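Local coordinates for Endoglucanase(Endo-1,4-beta-glucanase)protein (Pseudomonas stutzeri, PDB 6R2J) that probably hydrolyses beta-1,4-glycosidic bonds in cellulose-like glucans, as a family 5 endoglucanase with a TIM-barrel fold that is seen here with bound cellobiose, at residues A[11-15]-A[273-278]; A[51-55]-A[90-94]; A[84-88]-A[130-136]. One frame throughout, in Å; residues are numbered along the deposited sequence. Where two conformers were deposited one is given.

Contact 1: A[11-15]-A[273-278]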
loop_
_atom_site.group_PDB
_atom_site.type_symbol
_atom_site.label_atom_id
_atom_site.label_comp_id
_atom_site.label_asym_id
_atom_site.label_seq_id
_atom_site.Cartn_x
_atom_site.Cartn_y
_atom_site.Cartn_z
ATOM N N LEU A 11 -10.852 10.718 10.311
ATOM C CA LEU A 11 -9.518 10.373 9.839
ATOM C C LEU A 11 -9.457 10.383 8.317
ATOM O O LEU A 11 -10.474 10.195 7.646
ATOM C CB LEU A 11 -9.086 9.003 10.350
ATOM C CG LEU A 11 -9.154 8.823 11.865
ATOM C CD1 LEU A 11 -8.662 7.412 12.214
ATOM C CD2 LEU A 11 -8.335 9.865 12.576
ATOM N N ALA A 12 -8.252 10.646 7.782
ATOM C CA ALA A 12 -7.971 10.481 6.348
ATOM C C ALA A 12 -7.785 8.987 6.114
ATOM O O ALA A 12 -6.676 8.463 6.206
ATOM C CB ALA A 12 -6.743 11.259 5.898
ATOM N N LEU A 13 -8.897 8.289 5.824
ATOM C CA LEU A 13 -8.890 6.842 5.691
ATOM C C LEU A 13 -8.587 6.404 4.267
ATOM O O LEU A 13 -7.862 5.424 4.069
ATOM C CB LEU A 13 -10.253 6.272 6.080
ATOM C CG LEU A 13 -10.699 6.276 7.541
ATOM C CD1 LEU A 13 -12.104 5.607 7.610
ATOM C CD2 LEU A 13 -9.722 5.540 8.477
ATOM N N HIS A 14 -9.125 7.108 3.270
ATOM C CA HIS A 14 -9.153 6.621 1.896
ATOM C C HIS A 14 -8.237 7.449 1.020
ATOM O O HIS A 14 -8.480 8.645 0.781
ATOM C CB HIS A 14 -10.577 6.587 1.371
ATOM C CG HIS A 14 -11.462 5.704 2.184
ATOM N ND1 HIS A 14 -11.126 4.402 2.473
ATOM C CD2 HIS A 14 -12.613 5.952 2.847
ATOM C CE1 HIS A 14 -12.052 3.873 3.250
ATOM N NE2 HIS A 14 -12.974 4.787 3.475
ATOM N N GLY A 15 -7.169 6.798 0.578
ATOM C CA GLY A 15 -6.105 7.469 -0.106
ATOM C C GLY A 15 -5.870 6.826 -1.435
ATOM O O GLY A 15 -6.778 6.167 -1.965
ATOM N N LEU A 273 -15.935 -0.249 4.404
ATOM C CA LEU A 273 -14.699 0.140 5.065
ATOM C C LEU A 273 -14.931 1.253 6.073
ATOM O O LEU A 273 -14.426 1.194 7.197
ATOM C CB LEU A 273 -13.697 0.548 4.003
ATOM C CG LEU A 273 -13.303 -0.643 3.143
ATOM C CD1 LEU A 273 -12.120 -0.200 2.291
ATOM C CD2 LEU A 273 -12.947 -1.861 3.967
ATOM N N ASN A 274 -15.711 2.266 5.697
ATOM C CA ASN A 274 -16.013 3.355 6.615
ATOM C C ASN A 274 -16.715 2.840 7.857
ATOM O O ASN A 274 -16.399 3.272 8.971
ATOM C CB ASN A 274 -16.891 4.412 5.947
ATOM C CG ASN A 274 -16.090 5.526 5.308
ATOM O OD1 ASN A 274 -14.875 5.584 5.442
ATOM N ND2 ASN A 274 -16.766 6.421 4.611
ATOM N N ASP A 275 -17.670 1.906 7.689
ATOM C CA ASP A 275 -18.415 1.399 8.842
ATOM C C ASP A 275 -17.484 0.754 9.871
ATOM O O ASP A 275 -17.836 0.646 11.058
ATOM C CB ASP A 275 -19.437 0.369 8.371
ATOM C CG ASP A 275 -20.480 0.960 7.475
ATOM O OD1 ASP A 275 -20.718 2.198 7.556
ATOM O OD2 ASP A 275 -21.073 0.167 6.695
ATOM N N ASN A 276 -16.310 0.291 9.422
ATOM C CA ASN A 276 -15.305 -0.320 10.285
ATOM C C ASN A 276 -14.094 0.583 10.547
ATOM O O ASN A 276 -13.177 0.167 11.275
ATOM C CB ASN A 276 -14.821 -1.634 9.682
ATOM C CG ASN A 276 -15.886 -2.672 9.670
ATOM O OD1 ASN A 276 -16.044 -3.419 10.640
ATOM N ND2 ASN A 276 -16.665 -2.714 8.576
ATOM N N CYS A 277 -14.111 1.820 10.043
ATOM C CA CYS A 277 -12.989 2.798 10.162
ATOM C C CYS A 277 -11.682 2.172 9.640
ATOM O O CYS A 277 -10.643 2.364 10.283
ATOM C CB CYS A 277 -12.787 3.262 11.602
ATOM S SG CYS A 277 -14.179 4.185 12.310
ATOM N N VAL A 278 -11.731 1.473 8.502
ATOM C CA VAL A 278 -10.580 0.777 7.919
ATOM C C VAL A 278 -10.109 1.598 6.711
ATOM O O VAL A 278 -10.927 1.879 5.819
ATOM C CB VAL A 278 -10.917 -0.666 7.509
ATOM C CG1 VAL A 278 -9.871 -1.196 6.572
ATOM C CG2 VAL A 278 -11.062 -1.534 8.763
#

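Contact 2: A[51-55]-A[90-94]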
loop_
_atom_site.group_PDB
_atom_site.type_symbol
_atom_site.label_atom_id
_atom_site.label_comp_id
_atom_site.label_asym_id
_atom_site.label_seq_id
_atom_site.Cartn_x
_atom_site.Cartn_y
_atom_site.Cartn_z
ATOM N N GLY A 51 -9.176 16.419 -1.182
ATOM C CA GLY A 51 -9.411 15.991 0.182
ATOM C C GLY A 51 -8.681 14.744 0.610
ATOM O O GLY A 51 -9.060 14.132 1.623
ATOM N N ILE A 52 -7.667 14.324 -0.144
ATOM C CA ILE A 52 -6.949 13.074 0.105
ATOM C C ILE A 52 -5.654 13.444 0.802
ATOM O O ILE A 52 -4.859 14.234 0.274
ATOM C CB ILE A 52 -6.655 12.314 -1.197
ATOM C CG1 ILE A 52 -7.918 11.781 -1.872
ATOM C CG2 ILE A 52 -5.781 11.148 -0.923
ATOM C CD1 ILE A 52 -7.689 11.231 -3.264
ATOM N N ARG A 53 -5.442 12.846 1.976
ATOM C CA ARG A 53 -4.258 13.078 2.784
ATOM C C ARG A 53 -3.410 11.828 2.982
ATOM O O ARG A 53 -2.374 11.896 3.660
ATOM C CB ARG A 53 -4.684 13.604 4.150
ATOM C CG ARG A 53 -5.166 15.013 4.133
ATOM C CD ARG A 53 -5.182 15.566 5.558
ATOM N NE ARG A 53 -5.755 16.899 5.561
ATOM C CZ ARG A 53 -5.045 18.003 5.706
ATOM N NH1 ARG A 53 -3.724 17.928 5.900
ATOM N NH2 ARG A 53 -5.662 19.176 5.668
ATOM N N LEU A 54 -3.814 10.698 2.408
ATOM C CA LEU A 54 -3.123 9.428 2.549
ATOM C C LEU A 54 -2.580 8.982 1.197
ATOM O O LEU A 54 -3.305 8.983 0.192
ATOM C CB LEU A 54 -4.088 8.383 3.126
ATOM C CG LEU A 54 -3.606 6.960 3.402
ATOM C CD1 LEU A 54 -2.628 7.022 4.572
ATOM C CD2 LEU A 54 -4.741 5.987 3.651
ATOM N N ILE A 55 -1.311 8.592 1.186
ATOM C CA ILE A 55 -0.618 8.155 -0.013
ATOM C C ILE A 55 0.166 6.888 0.320
ATOM O O ILE A 55 0.892 6.835 1.317
ATOM C CB ILE A 55 0.350 9.236 -0.527
ATOM C CG1 ILE A 55 -0.408 10.539 -0.793
ATOM C CG2 ILE A 55 1.105 8.737 -1.764
ATOM C CD1 ILE A 55 -1.230 10.522 -2.051
ATOM N N ASN A 90 1.962 19.325 1.523
ATOM C CA ASN A 90 0.566 19.331 1.136
ATOM C C ASN A 90 -0.317 18.640 2.151
ATOM O O ASN A 90 -1.404 18.176 1.793
ATOM C CB ASN A 90 0.398 18.676 -0.222
ATOM C CG ASN A 90 0.802 19.593 -1.356
ATOM O OD1 ASN A 90 0.063 20.545 -1.730
ATOM N ND2 ASN A 90 1.989 19.323 -1.926
ATOM N N GLY A 91 0.121 18.563 3.406
ATOM C CA GLY A 91 -0.708 17.997 4.457
ATOM C C GLY A 91 -1.001 16.529 4.331
ATOM O O GLY A 91 -1.984 16.068 4.916
ATOM N N GLN A 92 -0.154 15.780 3.619
ATOM C CA GLN A 92 -0.309 14.342 3.410
ATOM C C GLN A 92 0.767 13.546 4.161
ATOM O O GLN A 92 1.849 14.046 4.487
ATOM C CB GLN A 92 -0.245 13.991 1.907
ATOM C CG GLN A 92 -1.410 14.503 1.090
ATOM C CD GLN A 92 -1.087 14.784 -0.365
ATOM O OE1 GLN A 92 0.057 15.017 -0.759
ATOM N NE2 GLN A 92 -2.114 14.772 -1.174
ATOM N N LYS A 93 0.472 12.267 4.402
ATOM C CA LYS A 93 1.434 11.342 4.990
ATOM C C LYS A 93 1.496 10.088 4.124
ATOM O O LYS A 93 0.497 9.659 3.537
ATOM C CB LYS A 93 1.113 11.039 6.452
ATOM C CG LYS A 93 1.104 12.310 7.328
ATOM C CD LYS A 93 0.944 11.986 8.814
ATOM C CE LYS A 93 0.833 13.262 9.641
ATOM N NZ LYS A 93 0.514 13.044 11.091
ATOM N N VAL A 94 2.689 9.522 4.027
ATOM C CA VAL A 94 3.003 8.535 3.005
ATOM C C VAL A 94 3.351 7.197 3.640
ATOM O O VAL A 94 4.080 7.132 4.632
ATOM C CB VAL A 94 4.166 9.034 2.116
ATOM C CG1 VAL A 94 4.592 7.980 1.112
ATOM C CG2 VAL A 94 3.773 10.365 1.448
#

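Contact 3: A[84-88]-A[130-136]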
loop_
_atom_site.group_PDB
_atom_site.type_symbol
_atom_site.label_atom_id
_atom_site.label_comp_id
_atom_site.label_asym_id
_atom_site.label_seq_id
_atom_site.Cartn_x
_atom_site.Cartn_y
_atom_site.Cartn_z
ATOM N N LEU A 84 8.445 12.341 0.165
ATOM C CA LEU A 84 7.950 12.606 1.510
ATOM C C LEU A 84 7.844 14.101 1.765
ATOM O O LEU A 84 6.909 14.551 2.433
ATOM C CB LEU A 84 8.871 11.976 2.548
ATOM C CG LEU A 84 9.127 10.474 2.559
ATOM C CD1 LEU A 84 10.209 10.065 3.562
ATOM C CD2 LEU A 84 7.808 9.769 2.855
ATOM N N ASP A 85 8.795 14.884 1.243
ATOM C CA ASP A 85 8.751 16.335 1.440
ATOM C C ASP A 85 7.516 16.939 0.796
ATOM O O ASP A 85 6.841 17.794 1.381
ATOM C CB ASP A 85 9.980 16.986 0.814
ATOM C CG ASP A 85 11.236 16.793 1.627
ATOM O OD1 ASP A 85 11.129 16.590 2.869
ATOM O OD2 ASP A 85 12.328 16.846 0.996
ATOM N N LEU A 86 7.246 16.556 -0.457
ATOM C CA LEU A 86 6.134 17.142 -1.198
ATOM C C LEU A 86 4.803 16.700 -0.611
ATOM O O LEU A 86 3.868 17.503 -0.505
ATOM C CB LEU A 86 6.250 16.779 -2.688
ATOM C CG LEU A 86 7.464 17.377 -3.423
ATOM C CD1 LEU A 86 7.552 16.776 -4.787
ATOM C CD2 LEU A 86 7.376 18.882 -3.503
ATOM N N ALA A 87 4.714 15.433 -0.183
ATOM C CA ALA A 87 3.519 14.975 0.525
ATOM C C ALA A 87 3.259 15.835 1.752
ATOM O O ALA A 87 2.154 16.365 1.932
ATOM C CB ALA A 87 3.639 13.484 0.891
ATOM N N ALA A 88 4.284 16.024 2.592
ATOM C CA ALA A 88 4.083 16.682 3.884
ATOM C C ALA A 88 3.749 18.166 3.720
ATOM O O ALA A 88 2.955 18.732 4.494
ATOM C CB ALA A 88 5.339 16.534 4.749
ATOM N N PHE A 130 14.855 7.911 6.978
ATOM C CA PHE A 130 13.557 8.599 6.983
ATOM C C PHE A 130 12.920 8.783 8.356
ATOM O O PHE A 130 11.909 9.483 8.463
ATOM C CB PHE A 130 12.569 7.889 6.043
ATOM C CG PHE A 130 13.100 7.680 4.657
ATOM C CD1 PHE A 130 13.445 8.738 3.877
ATOM C CD2 PHE A 130 13.251 6.413 4.141
ATOM C CE1 PHE A 130 13.930 8.525 2.567
ATOM C CE2 PHE A 130 13.739 6.194 2.863
ATOM C CZ PHE A 130 14.076 7.254 2.070
ATOM N N LYS A 131 13.509 8.237 9.405
ATOM C CA LYS A 131 13.084 8.452 10.783
ATOM C C LYS A 131 12.749 9.913 11.060
ATOM O O LYS A 131 13.595 10.806 10.906
ATOM C CB LYS A 131 14.221 7.980 11.711
ATOM C CG LYS A 131 14.041 8.215 13.225
ATOM C CD LYS A 131 15.318 7.824 14.009
ATOM C CE LYS A 131 15.156 8.030 15.551
ATOM N NZ LYS A 131 15.728 9.347 16.049
ATOM N N GLY A 132 11.515 10.147 11.478
ATOM C CA GLY A 132 11.106 11.460 11.929
ATOM C C GLY A 132 10.569 12.383 10.859
ATOM O O GLY A 132 10.235 13.539 11.170
ATOM N N HIS A 133 10.483 11.920 9.620
ATOM C CA HIS A 133 10.075 12.797 8.544
ATOM C C HIS A 133 8.594 13.114 8.696
ATOM O O HIS A 133 7.789 12.199 8.909
ATOM C CB HIS A 133 10.338 12.173 7.173
ATOM C CG HIS A 133 10.218 13.168 6.070
ATOM N ND1 HIS A 133 9.039 13.823 5.792
ATOM C CD2 HIS A 133 11.148 13.700 5.248
ATOM C CE1 HIS A 133 9.243 14.700 4.830
ATOM N NE2 HIS A 133 10.512 14.638 4.475
ATOM N N PRO A 134 8.188 14.379 8.576
ATOM C CA PRO A 134 6.762 14.699 8.818
ATOM C C PRO A 134 5.795 14.042 7.839
ATOM O O PRO A 134 4.662 13.706 8.221
ATOM C CB PRO A 134 6.713 16.238 8.789
ATOM C CG PRO A 134 8.012 16.681 8.102
ATOM C CD PRO A 134 9.029 15.590 8.399
ATOM N N GLY A 135 6.214 13.849 6.591
ATOM C CA GLY A 135 5.364 13.251 5.601
ATOM C C GLY A 135 5.373 11.754 5.609
ATOM O O GLY A 135 4.758 11.129 4.744
ATOM N N LEU A 136 6.046 11.142 6.571
ATOM C CA LEU A 136 6.077 9.689 6.646
ATOM C C LEU A 136 4.999 9.199 7.605
ATOM O O LEU A 136 4.989 9.581 8.777
ATOM C CB LEU A 136 7.431 9.184 7.132
ATOM C CG LEU A 136 7.564 7.666 7.251
ATOM C CD1 LEU A 136 7.612 6.955 5.909
ATOM C CD2 LEU A 136 8.817 7.379 8.084
#

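Contact 1: A[11-15]-A[273-278]
At the seam where the TIM barrel closes, His14, at the start of strand 14-18, reaches the last turn of helix 260-276 and hydrogen-bonds the side chain of Asn274. His14 NE2 gives its proton to Asn274 OD1 over 2.8 Å, in a bent bond with 140° at the hydrogen. The donor stands above the plane of the amide rather than in it, 53° out, and the ring and amide planes lie 39° apart. On the ring's other nitrogen, ND1 is hydrogen-bonded to Ser280 OG in strand 280-285, and Asn274 ND2 is held by His313 O, so both partners are fixed from two ends. CE1 faces the helix end: it lies 3.8 Å from Leu273 CB, which sits at the ring edge, and 3.4 Å from Val278 O, a buried carbonyl oxygen with no hydrogen-bond partner in the model. With an alanine in place of His14, Asn274 OD1 and Ser280 OG would probably both lose their common partner, and a gap would open beside Leu273. The chain leaves the helix here through a Schellman motif with Cys277 at positive phi, in which Leu273 O accepts from Val278 N and Asn276 N on opposite faces of its plane; this turn leads into the eighth barrel strand, next to the first. Leu13 packs against the same turn. With its CG beside the backbone N, CD1 is brought to Asn274 OD1 at 3.5 Å and CD2 to Cys277 O at 3.8 Å. Leu13 CB meanwhile rests over the centre of one face of the His14 ring, 3.9 Å above its plane. Cys277 is tied further by its disulfide to Cys318.

Contact 2: A[51-55]-A[90-94]
Arg53 and Gln92 each reach across to a backbone carbonyl of the other strand's lead-in, Arg53 leaving on the side of Leu54 and Lys93, Gln92 on the opposite side, that of Ile55 and Val94. The Arg53 chain, extended from CG to NE, runs past Gly91 O, with CD 3.3 Å from that oxygen, and in the conformer described NH1 reaches it at 2.7 Å. This bond lies in the carbonyl plane, on a lone pair, but is bent to 137° at the hydrogen, and the oxygen is tilted from the guanidinium plane. NH2 of Arg53 meanwhile makes a salt bridge with Asp7. The positive phi of Gly91 favours glycine. Gln92 answers with a much straighter bond: NE2 donates to Ile52 O at 3.1 Å, 170° at the hydrogen, with the oxygen in the plane of the amide. Its CG, beside the backbone N at chi1 -68°, passes 3.6 Å from Arg53 CA.

Beyond these two grips the backbones pair directly. Lys93 N donates to Arg53 O at 3.0 Å, and Ile55 N to Lys93 O at 3.2 Å. Ile55 and Val94 point to the same face of the sheet, where Ile55 CB and Val94 CG2 meet at 4.1 Å; Leu54 and Lys93 point to the other. Such in-register parallel pairing, entered through Schellman motifs at Gly51 and Gly91 that end the preceding helices, is that of neighbouring beta-alpha units in a TIM barrel.

Contact 3: A[84-88]-A[130-136]
His133, in the turn that joins helix 116-130 to strand 136-140 of the TIM barrel, lays its imidazole against the flank of helix 74-89. From CB, which comes within 4.2 Å of Leu84 CD1, the side chain leaves with CG anti to the backbone N (chi1 -167°), and this carries the ring under Leu84, whose CB and CD1 both meet CG. Leu84 CB sits over the ring centre in a CH-pi contact, 3.6 Å from the centroid and only 11° off the ring normal. ND1 turns back to its own segment and accepts a hydrogen bond from Gly135 N, which lies in the ring plane, so the imidazole is fixed in rotation. CE1 comes within 3.3 Å of Leu84 O, and CD2 lies 3.7 Å from Asp85 OD1. At the tip NE2 donates to Asp85 OD1 over 2.6 Å; the oxygen lies close to the ring plane, but the carboxylate is met from above its own plane, and the two groups are turned 36° apart. With ND1 serving as acceptor and NE2 as donor, the ring is probably neutral, the nearby carboxylate favouring the proton on NE2.

The rest of Leu84 spreads over the neighbouring residues: its CD1 touches Phe130 CD1 and its CD2 runs beside Leu136. A type I turn from His133 to Leu136 brings Gly135 close to the helix, where a side chain would clash with Leu84 O and with Ala88. The methyl of Ala88 lies at the His133 ring edge, and Ala88 CB stands 3.4 Å from Gly135 N.

The three contacts follow the barrel wall round from its seam. Contact 1 joins the first strand, 14-18, to the helix end that leads into the last, 280-285; contact 2 pairs strands 54-59 and 93-98; contact 3 sets helix 74-89 against the approach to strand 136-140. Contacts 1 and 2 have centres about 14 Å apart and touch, since strands 14-18 and 54-59 are neighbours. Contacts 2 and 3, about 11 Å apart, share the unit of helix 74-89 and strand 93-98, and their segments alternate along the chain. Contacts 1 and 3, centres about 22 Å apart, do not touch. Contact 1 spans both others in sequence, bringing the first strand beside the eighth to close the barrel.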